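Local atomic coordinates of fuculose-1-phosphate aldolase (Thermus thermophilus, PDB entry 2FK5), a protein that belongs to the class II aldolase and adducin family, whose members share an alpha/beta fold built round a central mixed sheet. Residues H113-V118 against H143-L148. Sequence-based numbering, arbitrary orientation.
Sequences HYLKEV and HRACLL
Val118 meets the strand 145-148 mainly through one branch. Its CG1, set anti to the backbone N (chi1 -179°), comes up against the strand's backbone, 3.7 Å from Cys146 CA, and the same methyl also touches the isobutyl end of Leu147, CG1 lying 4.0 Å from Leu147 CG. Nearer the helix end, Leu115 sends CD2 to the methyl of Ala145, the two carbons 4.0 Å apart, while its side chain also packs on Thr175 and Leu176 of helix 162-191. The contact illustrates how a helix feeds a strand in the mixed sheet of the AraD-like fold: helix 109-114 ends, Lys116 turns the chain with positive phi (71°), and Val118 begins a strand that runs parallel to 145-148 and pairs with it through backbone hydrogen bonds from Leu147 to Pro119 and Leu121. Before the two strands pair, water bridges the segments. One molecule gives a proton to Leu115 O and accepts a hydrogen bond from Arg144 N at 2.9 Å; a second also donates to that carbonyl and accepts a weak bond from Ala145 N. At the outer margin the His143 ring approaches Glu117 O obliquely, CD2 lying 3.7 Å from that oxygen. The guanidinium of Arg144 turns elsewhere, to a salt bridge with Glu168.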
ATOM      1  N   HIS A 113     -23.103 -15.870 -11.043  1.00 30.79           N
ATOM      2  CA  HIS A 113     -22.328 -16.970 -11.590  1.00 36.66           C
ATOM      3  C   HIS A 113     -21.505 -17.746 -10.568  1.00 34.60           C
ATOM      4  O   HIS A 113     -21.557 -18.977 -10.536  1.00 35.28           O
ATOM      5  CB  HIS A 113     -21.407 -16.466 -12.702  1.00 35.74           C
ATOM      6  CG  HIS A 113     -20.549 -17.537 -13.300  1.00 47.78           C
ATOM      7  ND1 HIS A 113     -19.281 -17.819 -12.839  1.00 50.56           N
ATOM      8  CD2 HIS A 113     -20.796 -18.425 -14.291  1.00 45.94           C
ATOM      9  CE1 HIS A 113     -18.783 -18.836 -13.521  1.00 54.68           C
ATOM     10  NE2 HIS A 113     -19.683 -19.222 -14.409  1.00 48.79           N
ATOM     11  N   TYR A 114     -20.754 -17.034  -9.731  1.00 32.36           N
ATOM     12  CA  TYR A 114     -19.899 -17.676  -8.735  1.00 33.69           C
ATOM     13  C   TYR A 114     -20.579 -18.090  -7.436  1.00 30.85           C
ATOM     14  O   TYR A 114     -20.223 -19.107  -6.846  1.00 34.86           O
ATOM     15  CB  TYR A 114     -18.720 -16.766  -8.385  1.00 31.14           C
ATOM     16  CG  TYR A 114     -17.676 -16.646  -9.467  1.00 41.00           C
ATOM     17  CD1 TYR A 114     -17.037 -17.777  -9.979  1.00 43.99           C
ATOM     18  CD2 TYR A 114     -17.310 -15.400  -9.971  1.00 46.83           C
ATOM     19  CE1 TYR A 114     -16.059 -17.667 -10.969  1.00 48.82           C
ATOM     20  CE2 TYR A 114     -16.333 -15.278 -10.957  1.00 51.17           C
ATOM     21  CZ  TYR A 114     -15.714 -16.413 -11.451  1.00 51.66           C
ATOM     22  OH  TYR A 114     -14.754 -16.291 -12.430  1.00 60.25           O
ATOM     23  N   LEU A 115     -21.545 -17.301  -6.985  1.00 31.86           N
ATOM     24  CA  LEU A 115     -22.217 -17.591  -5.725  1.00 27.37           C
ATOM     25  C   LEU A 115     -23.582 -18.222  -5.884  1.00 32.81           C
ATOM     26  O   LEU A 115     -23.949 -19.111  -5.108  1.00 36.55           O
ATOM     27  CB  LEU A 115     -22.352 -16.308  -4.904  1.00 24.30           C
ATOM     28  CG  LEU A 115     -21.016 -15.622  -4.606  1.00 28.80           C
ATOM     29  CD1 LEU A 115     -21.240 -14.260  -3.989  1.00 28.31           C
ATOM     30  CD2 LEU A 115     -20.207 -16.505  -3.674  1.00 30.24           C
ATOM     31  N   LYS A 116     -24.326 -17.755  -6.885  1.00 30.23           N
ATOM     32  CA  LYS A 116     -25.674 -18.247  -7.155  1.00 32.25           C
ATOM     33  C   LYS A 116     -26.618 -17.755  -6.058  1.00 32.08           C
ATOM     34  O   LYS A 116     -27.417 -16.843  -6.266  1.00 34.22           O
ATOM     35  CB  LYS A 116     -25.672 -19.780  -7.217  1.00 37.14           C
ATOM     36  CG  LYS A 116     -24.861 -20.334  -8.381  1.00 40.17           C
ATOM     37  CD  LYS A 116     -24.792 -21.852  -8.356  1.00 51.43           C
ATOM     38  CE  LYS A 116     -23.921 -22.373  -9.490  1.00 58.72           C
ATOM     39  NZ  LYS A 116     -23.796 -23.857  -9.500  1.00 64.13           N
ATOM     40  N   GLU A 117     -26.518 -18.367  -4.887  1.00 29.74           N
ATOM     41  CA  GLU A 117     -27.346 -17.984  -3.760  1.00 34.86           C
ATOM     42  C   GLU A 117     -26.524 -18.221  -2.497  1.00 29.44           C
ATOM     43  O   GLU A 117     -25.865 -19.244  -2.365  1.00 35.93           O
ATOM     44  CB  GLU A 117     -28.614 -18.833  -3.737  1.00 36.60           C
ATOM     45  CG  GLU A 117     -29.631 -18.399  -2.706  1.00 46.99           C
ATOM     46  CD  GLU A 117     -30.863 -19.286  -2.714  1.00 56.53           C
ATOM     47  OE1 GLU A 117     -30.803 -20.398  -2.144  1.00 51.99           O
ATOM     48  OE2 GLU A 117     -31.885 -18.867  -3.299  1.00 60.00           O
ATOM     49  N   VAL A 118     -26.547 -17.267  -1.575  1.00 28.16           N
ATOM     50  CA  VAL A 118     -25.791 -17.412  -0.336  1.00 25.97           C
ATOM     51  C   VAL A 118     -26.736 -17.552   0.845  1.00 26.11           C
ATOM     52  O   VAL A 118     -27.370 -16.581   1.266  1.00 28.38           O
ATOM     53  CB  VAL A 118     -24.873 -16.190  -0.083  1.00 29.35           C
ATOM     54  CG1 VAL A 118     -24.060 -16.395   1.218  1.00 21.06           C
ATOM     55  CG2 VAL A 118     -23.950 -15.991  -1.267  1.00 27.14           C
ATOM     56  N   HIS A 143     -23.486 -25.321  -1.140  1.00 33.38           N
ATOM     57  CA  HIS A 143     -23.211 -23.953  -1.580  1.00 26.76           C
ATOM     58  C   HIS A 143     -21.727 -23.638  -1.447  1.00 26.40           C
ATOM     59  O   HIS A 143     -21.052 -24.187  -0.576  1.00 24.86           O
ATOM     60  CB  HIS A 143     -23.991 -22.949  -0.729  1.00 27.07           C
ATOM     61  CG  HIS A 143     -25.459 -23.223  -0.663  1.00 30.82           C
ATOM     62  ND1 HIS A 143     -26.017 -24.069   0.270  1.00 35.45           N
ATOM     63  CD2 HIS A 143     -26.483 -22.773  -1.425  1.00 26.61           C
ATOM     64  CE1 HIS A 143     -27.324 -24.126   0.080  1.00 35.09           C
ATOM     65  NE2 HIS A 143     -27.631 -23.348  -0.942  1.00 31.51           N
ATOM     66  N   ARG A 144     -21.237 -22.737  -2.293  1.00 25.18           N
ATOM     67  CA  ARG A 144     -19.828 -22.334  -2.281  1.00 29.09           C
ATOM     68  C   ARG A 144     -19.519 -21.325  -1.171  1.00 26.79           C
ATOM     69  O   ARG A 144     -18.356 -21.116  -0.807  1.00 22.82           O
ATOM     70  CB  ARG A 144     -19.441 -21.750  -3.642  1.00 27.73           C
ATOM     71  CG  ARG A 144     -19.439 -22.776  -4.778  1.00 38.78           C
ATOM     72  CD  ARG A 144     -18.408 -23.863  -4.508  1.00 45.80           C
ATOM     73  NE  ARG A 144     -17.061 -23.303  -4.493  1.00 47.66           N
ATOM     74  CZ  ARG A 144     -16.318 -23.107  -5.576  1.00 49.78           C
ATOM     75  NH1 ARG A 144     -16.782 -23.442  -6.777  1.00 35.69           N
ATOM     76  NH2 ARG A 144     -15.125 -22.542  -5.459  1.00 38.15           N
ATOM     77  N   ALA A 145     -20.561 -20.697  -0.634  1.00 21.22           N
ATOM     78  CA  ALA A 145     -20.377 -19.730   0.442  1.00 22.00           C
ATOM     79  C   ALA A 145     -21.634 -19.600   1.286  1.00 21.54           C
ATOM     80  O   ALA A 145     -22.735 -19.894   0.827  1.00 25.22           O
ATOM     81  CB  ALA A 145     -20.008 -18.370  -0.135  1.00 23.09           C
ATOM     82  N   CYS A 146     -21.466 -19.161   2.525  1.00 19.91           N
ATOM     83  CA  CYS A 146     -22.608 -18.963   3.389  1.00 20.67           C
ATOM     84  C   CYS A 146     -22.339 -17.831   4.352  1.00 18.25           C
ATOM     85  O   CYS A 146     -21.186 -17.458   4.596  1.00 25.09           O
ATOM     86  CB  CYS A 146     -22.940 -20.246   4.161  1.00 25.57           C
ATOM     87  SG  CYS A 146     -21.686 -20.795   5.311  1.00 30.14           S
ATOM     88  N   LEU A 147     -23.422 -17.271   4.879  1.00 18.73           N
ATOM     89  CA  LEU A 147     -23.344 -16.181   5.837  1.00 21.22           C
ATOM     90  C   LEU A 147     -23.820 -16.662   7.193  1.00 22.93           C
ATOM     91  O   LEU A 147     -24.807 -17.394   7.285  1.00 30.81           O
ATOM     92  CB  LEU A 147     -24.248 -15.030   5.398  1.00 23.59           C
ATOM     93  CG  LEU A 147     -23.673 -14.042   4.391  1.00 25.87           C
ATOM     94  CD1 LEU A 147     -24.794 -13.338   3.652  1.00 23.81           C
ATOM     95  CD2 LEU A 147     -22.781 -13.056   5.143  1.00 23.98           C
ATOM     96  N   LEU A 148     -23.113 -16.252   8.239  1.00 23.60           N
ATOM     97  CA  LEU A 148     -23.490 -16.587   9.608  1.00 29.23           C
ATOM     98  C   LEU A 148     -24.062 -15.279  10.132  1.00 30.01           C
ATOM     99  O   LEU A 148     -23.329 -14.310  10.313  1.00 27.95           O
ATOM    100  CB  LEU A 148     -22.268 -16.990  10.425  1.00 27.85           C
ATOM    101  CG  LEU A 148     -21.932 -18.479  10.410  1.00 44.34           C
ATOM    102  CD2 LEU A 148     -23.125 -19.266  10.946  1.00 41.20           C
TER
HETATM  103  O   HOH W   1     -22.874 -19.783  -2.501  1.00 28.50           O
HETATM  104  O   HOH W   2     -23.055 -22.111  -4.526  1.00 35.35           O